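Long-range contacts in xylose isomerase-like TIM barrel (Anabaena variabilis ATCC 29413, PDB 2QW5), which binds zinc and D-xylose at the mouth of a TIM barrel and is probably a sugar or sugar-phosphate isomerase or epimerase: residues Thr8-Met17 with Ala318-Leu329; Leu243-Pro251 with Leu261-Ile270. All coordinates share one frame; numbering follows the deposited sequence.

Both contacts illustrate how a TIM barrel seats its helices on its strands, and both are largely buried. Contact 1 lays the last helix, 314-332, against the first strand, 11-14, and so joins the two ends of the chain; contact 2 lies within one beta-alpha-beta unit, where helix 263-273 packs on the strand just before it. The two helices are neighbours on the barrel wall: T325 and V324 touch W263, and L329 touches L267. Their chemistry differs with place. Contact 1 ends in a polar grip, R326 on the S9 carbonyl, in the partly exposed residues just before the strand. Contact 2 is apolar between its segments and turns polar on the barrel's inner side, where Q247 binds zinc.

Contact 1. Residues Thr8-Met17 with Ala318-Leu329; sequences TSDIYISFFM and ADEAIKVTRKEL
In this TIM barrel the last helix, 314-332, is laid over the outside of the first strand, 11-14, where I11 meets I322, T325, R326 and L329. Strand and helix run roughly antiparallel, at 144° between their directions, and I11 is the centre of the contact. Its CG2, set anti to the backbone N, lies with CB against the end of I322, whose CD1 is 3.8 Å from I11 CB. The other branch goes to the far part of the helix: I11 CD1 meets T325 CG2 and L329 CD1 end to end, each at 4.0 Å. Further along the strand, I13 CD1 rests on A318 CB at 3.7 Å, and L40 of helix 27-42 touches both residues, so helix 27-42 adjoins that end of the contact. The T325 hydroxyl donates to A321 O at 2.7 Å; T325 N reaches the same oxygen from the opposite face of its plane. At the outer end the contact becomes polar. The R326 chain, extended from CG to NE, slides past I11 in the opposite direction and places the guanidinium so that I11 CG1 sits over one face, near the rim, while S9 O lies at the edge, in the guanidinium plane. Two nitrogens of the group grip this one carbonyl end-on, which, with the methylene over the face, should limit how the group turns. Neither bond is quite straight: R326 NH1 donates to S9 O at 3.3 Å with 144° at the hydrogen, and R326 NH2 to S9 O at 3.2 Å with 150°.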
# COMPACT_ATOMS: atom_id res chain seq x y z
N THR A 8 -3.24 -48.08 -10.54
CA THR A 8 -2.59 -46.92 -9.89
C THR A 8 -3.07 -45.62 -10.56
O THR A 8 -3.11 -45.54 -11.81
CB THR A 8 -1.02 -47.01 -9.94
OG1 THR A 8 -0.56 -46.92 -11.30
CG2 THR A 8 -0.50 -48.32 -9.27
N SER A 9 -3.42 -44.62 -9.75
CA SER A 9 -3.95 -43.35 -10.28
C SER A 9 -2.90 -42.54 -11.06
O SER A 9 -1.69 -42.75 -10.94
CB SER A 9 -4.58 -42.51 -9.16
OG SER A 9 -3.59 -42.07 -8.25
N ASP A 10 -3.39 -41.66 -11.92
CA ASP A 10 -2.55 -40.74 -12.71
C ASP A 10 -2.16 -39.59 -11.79
O ASP A 10 -3.00 -39.05 -11.05
CB ASP A 10 -3.33 -40.16 -13.91
CG ASP A 10 -3.48 -41.14 -15.05
OD1 ASP A 10 -2.80 -42.17 -15.07
OD2 ASP A 10 -4.27 -40.85 -15.96
N ILE A 11 -0.89 -39.23 -11.85
CA ILE A 11 -0.36 -38.14 -11.06
C ILE A 11 0.07 -37.05 -12.02
O ILE A 11 0.87 -37.30 -12.93
CB ILE A 11 0.86 -38.58 -10.16
CG1 ILE A 11 0.52 -39.80 -9.32
CG2 ILE A 11 1.35 -37.42 -9.26
CD1 ILE A 11 -0.69 -39.61 -8.45
N TYR A 12 -0.47 -35.85 -11.83
CA TYR A 12 -0.13 -34.67 -12.64
C TYR A 12 0.74 -33.74 -11.80
O TYR A 12 0.87 -33.94 -10.60
CB TYR A 12 -1.39 -33.91 -13.02
CG TYR A 12 -2.34 -34.54 -14.03
CD1 TYR A 12 -2.29 -35.91 -14.38
CD2 TYR A 12 -3.41 -33.78 -14.53
CE1 TYR A 12 -3.24 -36.45 -15.29
CE2 TYR A 12 -4.33 -34.33 -15.42
CZ TYR A 12 -4.25 -35.65 -15.80
OH TYR A 12 -5.19 -36.16 -16.66
N ILE A 13 1.36 -32.77 -12.43
CA ILE A 13 2.07 -31.69 -11.72
C ILE A 13 1.74 -30.33 -12.32
O ILE A 13 1.61 -30.20 -13.53
CB ILE A 13 3.58 -31.94 -11.67
CG1 ILE A 13 4.26 -30.90 -10.76
CG2 ILE A 13 4.17 -32.04 -13.09
CD1 ILE A 13 5.71 -31.26 -10.35
N SER A 14 1.58 -29.32 -11.46
CA SER A 14 1.31 -27.97 -11.90
C SER A 14 2.54 -27.25 -12.49
O SER A 14 3.62 -27.31 -11.92
CB SER A 14 0.86 -27.11 -10.72
OG SER A 14 0.66 -25.78 -11.15
N PHE A 15 2.31 -26.49 -13.57
CA PHE A 15 3.35 -25.60 -14.15
C PHE A 15 3.67 -24.39 -13.26
O PHE A 15 4.55 -23.63 -13.62
CB PHE A 15 3.07 -25.21 -15.63
CG PHE A 15 3.95 -25.95 -16.59
CD1 PHE A 15 3.96 -27.35 -16.60
CD2 PHE A 15 4.81 -25.25 -17.45
CE1 PHE A 15 4.79 -28.05 -17.46
CE2 PHE A 15 5.68 -25.95 -18.32
CZ PHE A 15 5.65 -27.36 -18.34
N PHE A 16 2.96 -24.20 -12.12
CA PHE A 16 3.39 -23.19 -11.10
C PHE A 16 4.80 -23.44 -10.50
O PHE A 16 5.31 -22.60 -9.74
CB PHE A 16 2.37 -23.08 -9.98
CG PHE A 16 1.05 -22.49 -10.41
CD1 PHE A 16 0.96 -21.50 -11.40
CD2 PHE A 16 -0.11 -22.84 -9.74
CE1 PHE A 16 -0.24 -20.89 -11.71
CE2 PHE A 16 -1.32 -22.25 -10.09
CZ PHE A 16 -1.38 -21.26 -11.06
N MSE A 17 5.40 -24.62 -10.76
CA MSE A 17 6.79 -24.89 -10.44
C MSE A 17 7.68 -23.95 -11.29
O MSE A 17 8.81 -23.66 -10.90
CB MSE A 17 7.14 -26.34 -10.76
CG MSE A 17 8.62 -26.77 -10.45
SE MSE A 17 8.98 -26.58 -8.58
CE MSE A 17 8.41 -28.28 -8.03
N ALA A 318 10.15 -31.98 -7.61
CA ALA A 318 9.10 -32.67 -8.41
C ALA A 318 9.17 -34.19 -8.25
O ALA A 318 8.15 -34.87 -8.06
CB ALA A 318 9.22 -32.29 -9.90
N ASP A 319 10.39 -34.73 -8.29
CA ASP A 319 10.60 -36.16 -8.16
C ASP A 319 10.23 -36.65 -6.76
O ASP A 319 9.55 -37.66 -6.61
CB ASP A 319 12.05 -36.52 -8.49
CG ASP A 319 12.27 -38.01 -8.67
OD1 ASP A 319 11.33 -38.74 -9.07
OD2 ASP A 319 13.42 -38.44 -8.43
N GLU A 320 10.68 -35.93 -5.72
CA GLU A 320 10.34 -36.30 -4.34
C GLU A 320 8.84 -36.20 -4.10
O GLU A 320 8.30 -36.97 -3.30
CB GLU A 320 11.04 -35.39 -3.32
CG GLU A 320 12.55 -35.50 -3.29
CD GLU A 320 13.07 -36.84 -2.75
OE1 GLU A 320 12.45 -37.45 -1.85
OE2 GLU A 320 14.14 -37.28 -3.23
N ALA A 321 8.20 -35.24 -4.77
CA ALA A 321 6.73 -35.02 -4.63
C ALA A 321 5.90 -36.25 -5.12
O ALA A 321 4.97 -36.71 -4.44
CB ALA A 321 6.32 -33.73 -5.39
N ILE A 322 6.25 -36.77 -6.31
CA ILE A 322 5.55 -37.93 -6.86
C ILE A 322 5.88 -39.18 -6.03
O ILE A 322 4.99 -39.97 -5.81
CB ILE A 322 5.80 -38.15 -8.39
CG1 ILE A 322 4.92 -39.28 -8.95
CG2 ILE A 322 7.30 -38.37 -8.71
CD1 ILE A 322 4.65 -39.16 -10.49
N LYS A 323 7.14 -39.31 -5.56
CA LYS A 323 7.55 -40.44 -4.73
C LYS A 323 6.74 -40.49 -3.43
O LYS A 323 6.15 -41.53 -3.11
CB LYS A 323 9.07 -40.43 -4.48
CG LYS A 323 9.90 -40.81 -5.74
CD LYS A 323 11.40 -40.55 -5.52
CE LYS A 323 12.31 -40.97 -6.70
NZ LYS A 323 12.50 -42.45 -6.91
N VAL A 324 6.64 -39.36 -2.73
CA VAL A 324 5.83 -39.31 -1.49
C VAL A 324 4.35 -39.58 -1.75
O VAL A 324 3.74 -40.34 -1.02
CB VAL A 324 6.08 -38.04 -0.59
CG1 VAL A 324 5.49 -36.74 -1.21
CG2 VAL A 324 5.46 -38.26 0.79
N THR A 325 3.78 -38.96 -2.79
CA THR A 325 2.35 -39.14 -3.15
C THR A 325 2.03 -40.62 -3.42
O THR A 325 1.03 -41.14 -2.92
CB THR A 325 1.96 -38.27 -4.38
OG1 THR A 325 2.26 -36.88 -4.10
CG2 THR A 325 0.47 -38.44 -4.76
N ARG A 326 2.89 -41.29 -4.19
CA ARG A 326 2.72 -42.73 -4.47
C ARG A 326 2.90 -43.61 -3.23
O ARG A 326 2.12 -44.57 -3.05
CB ARG A 326 3.66 -43.20 -5.61
CG ARG A 326 3.25 -42.66 -6.93
CD ARG A 326 3.61 -43.55 -8.08
NE ARG A 326 3.07 -43.07 -9.37
CZ ARG A 326 1.79 -43.18 -9.77
NH1 ARG A 326 0.80 -43.66 -8.99
NH2 ARG A 326 1.48 -42.73 -10.99
N LYS A 327 3.86 -43.25 -2.37
CA LYS A 327 4.12 -43.96 -1.12
C LYS A 327 2.88 -43.92 -0.24
O LYS A 327 2.45 -44.93 0.30
CB LYS A 327 5.29 -43.34 -0.34
CG LYS A 327 5.88 -44.30 0.69
CD LYS A 327 7.06 -43.78 1.54
CE LYS A 327 6.63 -43.15 2.88
NZ LYS A 327 5.95 -41.83 2.73
N GLU A 328 2.31 -42.73 -0.13
CA GLU A 328 1.14 -42.50 0.72
C GLU A 328 -0.14 -43.07 0.16
O GLU A 328 -1.01 -43.52 0.93
CB GLU A 328 1.02 -41.00 1.00
CG GLU A 328 2.22 -40.47 1.82
CD GLU A 328 2.31 -41.03 3.23
OE1 GLU A 328 1.26 -41.40 3.83
OE2 GLU A 328 3.45 -41.07 3.74
N LEU A 329 -0.28 -43.00 -1.15
CA LEU A 329 -1.38 -43.66 -1.85
C LEU A 329 -1.26 -45.18 -1.66
O LEU A 329 -2.25 -45.82 -1.35
CB LEU A 329 -1.45 -43.32 -3.33
CG LEU A 329 -2.01 -41.95 -3.68
CD1 LEU A 329 -1.63 -41.62 -5.13
CD2 LEU A 329 -3.54 -41.82 -3.40

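Contact 2. Residues Leu243-Pro251 with Leu261-Ile270; sequences LHYVQVSPP and LPWKSFLTPI. With ZN (zinc ion), chain D.
With V246 CG1 anti to the backbone N (chi1 172°) and F266 CG likewise (chi1 179°), the two side chains come from opposite directions, V246 on strand 243-248 and F266 on helix 263-273, until V246 CG1 lies 4.2 Å from F266 CE2. These are the strand and helix of a beta-alpha-beta unit of the TIM barrel, running nearly antiparallel, and V246 and V248 supply the strand's outward face. V246 also meets I270 tip to tip, CG2 to CG2 at 3.6 Å. I270 serves two neighbours, since its CD1 lies over one face of the F266 ring, 3.5 Å above the plane and toward the rim. V248 packs nearer the helix start: its CG1 approaches W263 CZ3 at 4.1 Å, the two side chains crossing at about a right angle, with F266 and L267 also near V248 CG1. L261, just ahead of the helix, stretches its chain back so that CD1 lies 3.9 Å from S249 O and also rests on one face of the W263 ring. Helix 314-332 also reaches W263, through E328. Q247, between the two valines, points the other way, into the barrel. Its OE1 binds the zinc ion at 2.4 Å, with water 1 at 2.0 Å from the zinc ion and E183, D216 and E281 completing the site; Q247 NE2 is hydrogen-bonded to E49, so both ends of the amide are engaged and its flip is settled. The alternation of the strand thus divides the chemistry: apolar contacts without a hydrogen bond join the strand to the helix outside, while the same backbone holds a neutral amide ligand, beside three carboxylates, on the metal within.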
# COMPACT_ATOMS: atom_id res chain seq x y z
N LEU A 243 -17.30 -33.90 -7.33
CA LEU A 243 -15.91 -33.98 -6.92
C LEU A 243 -15.13 -34.23 -8.18
O LEU A 243 -14.81 -35.35 -8.51
CB LEU A 243 -15.68 -35.03 -5.82
CG LEU A 243 -14.27 -35.19 -5.19
CD1 LEU A 243 -13.54 -33.91 -4.97
CD2 LEU A 243 -14.42 -35.92 -3.87
N HIS A 244 -14.81 -33.14 -8.88
CA HIS A 244 -14.17 -33.22 -10.18
C HIS A 244 -12.67 -33.34 -10.20
O HIS A 244 -12.11 -33.72 -11.23
CB HIS A 244 -14.58 -32.02 -11.03
CG HIS A 244 -16.06 -31.93 -11.27
ND1 HIS A 244 -16.87 -33.04 -11.38
CD2 HIS A 244 -16.85 -30.87 -11.54
CE1 HIS A 244 -18.10 -32.66 -11.64
NE2 HIS A 244 -18.12 -31.35 -11.77
N TYR A 245 -11.99 -32.96 -9.12
CA TYR A 245 -10.52 -32.90 -9.14
C TYR A 245 -9.95 -32.83 -7.74
O TYR A 245 -10.63 -32.41 -6.83
CB TYR A 245 -10.13 -31.66 -9.92
CG TYR A 245 -8.71 -31.56 -10.44
CD1 TYR A 245 -8.13 -32.55 -11.24
CD2 TYR A 245 -7.98 -30.39 -10.25
CE1 TYR A 245 -6.84 -32.38 -11.81
CE2 TYR A 245 -6.70 -30.22 -10.81
CZ TYR A 245 -6.14 -31.20 -11.57
OH TYR A 245 -4.88 -31.00 -12.07
N VAL A 246 -8.68 -33.21 -7.60
CA VAL A 246 -8.00 -33.26 -6.28
C VAL A 246 -6.54 -32.85 -6.48
O VAL A 246 -5.90 -33.34 -7.42
CB VAL A 246 -8.05 -34.68 -5.65
CG1 VAL A 246 -7.17 -34.76 -4.39
CG2 VAL A 246 -9.46 -35.08 -5.28
N GLN A 247 -6.07 -31.95 -5.60
CA GLN A 247 -4.71 -31.46 -5.59
C GLN A 247 -4.02 -31.75 -4.24
O GLN A 247 -4.63 -31.59 -3.17
CB GLN A 247 -4.66 -29.98 -5.86
CG GLN A 247 -5.14 -29.59 -7.20
CD GLN A 247 -5.01 -28.11 -7.39
OE1 GLN A 247 -5.39 -27.34 -6.52
NE2 GLN A 247 -4.41 -27.70 -8.50
N VAL A 248 -2.77 -32.22 -4.30
CA VAL A 248 -1.96 -32.46 -3.11
C VAL A 248 -0.91 -31.36 -3.13
O VAL A 248 -0.19 -31.16 -4.14
CB VAL A 248 -1.35 -33.89 -3.02
CG1 VAL A 248 -2.49 -34.89 -2.70
CG2 VAL A 248 -0.57 -34.26 -4.29
N SER A 249 -0.85 -30.64 -2.01
CA SER A 249 0.02 -29.47 -1.86
C SER A 249 0.25 -29.27 -0.38
O SER A 249 -0.73 -29.30 0.39
CB SER A 249 -0.68 -28.23 -2.40
OG SER A 249 0.21 -27.15 -2.49
N PRO A 250 1.51 -29.02 0.04
CA PRO A 250 1.77 -28.88 1.46
C PRO A 250 1.27 -27.51 1.95
O PRO A 250 0.99 -26.63 1.14
CB PRO A 250 3.30 -29.01 1.51
CG PRO A 250 3.76 -28.42 0.29
CD PRO A 250 2.73 -28.79 -0.74
N PRO A 251 1.12 -27.31 3.27
CA PRO A 251 0.66 -25.99 3.77
C PRO A 251 1.45 -24.76 3.33
O PRO A 251 0.86 -23.72 3.06
CB PRO A 251 0.76 -26.15 5.29
CG PRO A 251 0.47 -27.62 5.49
CD PRO A 251 1.27 -28.28 4.38
N LEU A 261 1.18 -32.18 5.72
CA LEU A 261 0.00 -32.61 4.94
C LEU A 261 -0.47 -33.92 5.58
O LEU A 261 0.30 -34.85 5.66
CB LEU A 261 0.34 -32.84 3.46
CG LEU A 261 -0.81 -32.96 2.44
CD1 LEU A 261 -0.19 -33.07 1.09
CD2 LEU A 261 -1.77 -34.14 2.65
N PRO A 262 -1.72 -33.98 6.06
CA PRO A 262 -2.30 -35.16 6.72
C PRO A 262 -2.74 -36.21 5.69
O PRO A 262 -3.92 -36.39 5.40
CB PRO A 262 -3.46 -34.56 7.51
CG PRO A 262 -3.93 -33.46 6.68
CD PRO A 262 -2.71 -32.89 6.00
N TRP A 263 -1.75 -36.88 5.13
CA TRP A 263 -1.99 -37.80 4.05
C TRP A 263 -3.12 -38.78 4.23
O TRP A 263 -3.99 -38.87 3.34
CB TRP A 263 -0.72 -38.56 3.71
CG TRP A 263 0.38 -37.71 3.22
CD1 TRP A 263 1.43 -37.23 3.95
CD2 TRP A 263 0.59 -37.28 1.86
NE1 TRP A 263 2.27 -36.51 3.13
CE2 TRP A 263 1.77 -36.52 1.85
CE3 TRP A 263 -0.13 -37.45 0.66
CZ2 TRP A 263 2.27 -35.92 0.67
CZ3 TRP A 263 0.36 -36.86 -0.50
CH2 TRP A 263 1.56 -36.13 -0.49
N LYS A 264 -3.12 -39.47 5.38
CA LYS A 264 -4.10 -40.54 5.64
C LYS A 264 -5.50 -39.97 5.76
O LYS A 264 -6.43 -40.45 5.09
CB LYS A 264 -3.75 -41.32 6.90
CG LYS A 264 -4.56 -42.56 7.15
CD LYS A 264 -4.22 -43.20 8.50
CE LYS A 264 -4.97 -44.53 8.65
NZ LYS A 264 -4.59 -45.31 9.89
N SER A 265 -5.63 -38.95 6.62
CA SER A 265 -6.93 -38.31 6.87
C SER A 265 -7.53 -37.54 5.73
O SER A 265 -8.76 -37.45 5.62
CB SER A 265 -6.82 -37.40 8.09
OG SER A 265 -6.84 -38.21 9.22
N PHE A 266 -6.66 -37.01 4.87
CA PHE A 266 -7.08 -36.27 3.68
C PHE A 266 -7.41 -37.24 2.54
O PHE A 266 -8.46 -37.13 1.93
CB PHE A 266 -5.99 -35.27 3.24
CG PHE A 266 -6.36 -34.51 2.01
CD1 PHE A 266 -7.32 -33.49 2.08
CD2 PHE A 266 -5.80 -34.84 0.77
CE1 PHE A 266 -7.69 -32.78 0.94
CE2 PHE A 266 -6.18 -34.15 -0.40
CZ PHE A 266 -7.13 -33.10 -0.31
N LEU A 267 -6.50 -38.17 2.22
CA LEU A 267 -6.70 -39.05 1.08
C LEU A 267 -7.65 -40.22 1.27
O LEU A 267 -8.26 -40.66 0.28
CB LEU A 267 -5.36 -39.59 0.53
CG LEU A 267 -4.39 -38.68 -0.23
CD1 LEU A 267 -3.21 -39.49 -0.58
CD2 LEU A 267 -5.02 -38.09 -1.48
N THR A 268 -7.75 -40.77 2.47
CA THR A 268 -8.60 -41.95 2.68
C THR A 268 -10.06 -41.76 2.20
O THR A 268 -10.52 -42.56 1.40
CB THR A 268 -8.53 -42.48 4.11
OG1 THR A 268 -7.19 -42.93 4.34
CG2 THR A 268 -9.52 -43.63 4.32
N PRO A 269 -10.75 -40.68 2.64
CA PRO A 269 -12.13 -40.51 2.16
C PRO A 269 -12.25 -40.23 0.66
O PRO A 269 -13.26 -40.63 0.04
CB PRO A 269 -12.66 -39.34 3.00
CG PRO A 269 -11.47 -38.67 3.56
CD PRO A 269 -10.38 -39.67 3.65
N ILE A 270 -11.25 -39.57 0.08
CA ILE A 270 -11.25 -39.21 -1.33
C ILE A 270 -11.05 -40.43 -2.22
O ILE A 270 -11.82 -40.62 -3.16
CB ILE A 270 -10.14 -38.15 -1.65
CG1 ILE A 270 -10.53 -36.79 -1.00
CG2 ILE A 270 -9.96 -37.99 -3.16
CD1 ILE A 270 -9.40 -35.75 -1.02
ZN ZN D . -4.63 -25.21 -5.72
O HOH W 1 -3.96 -23.36 -5.22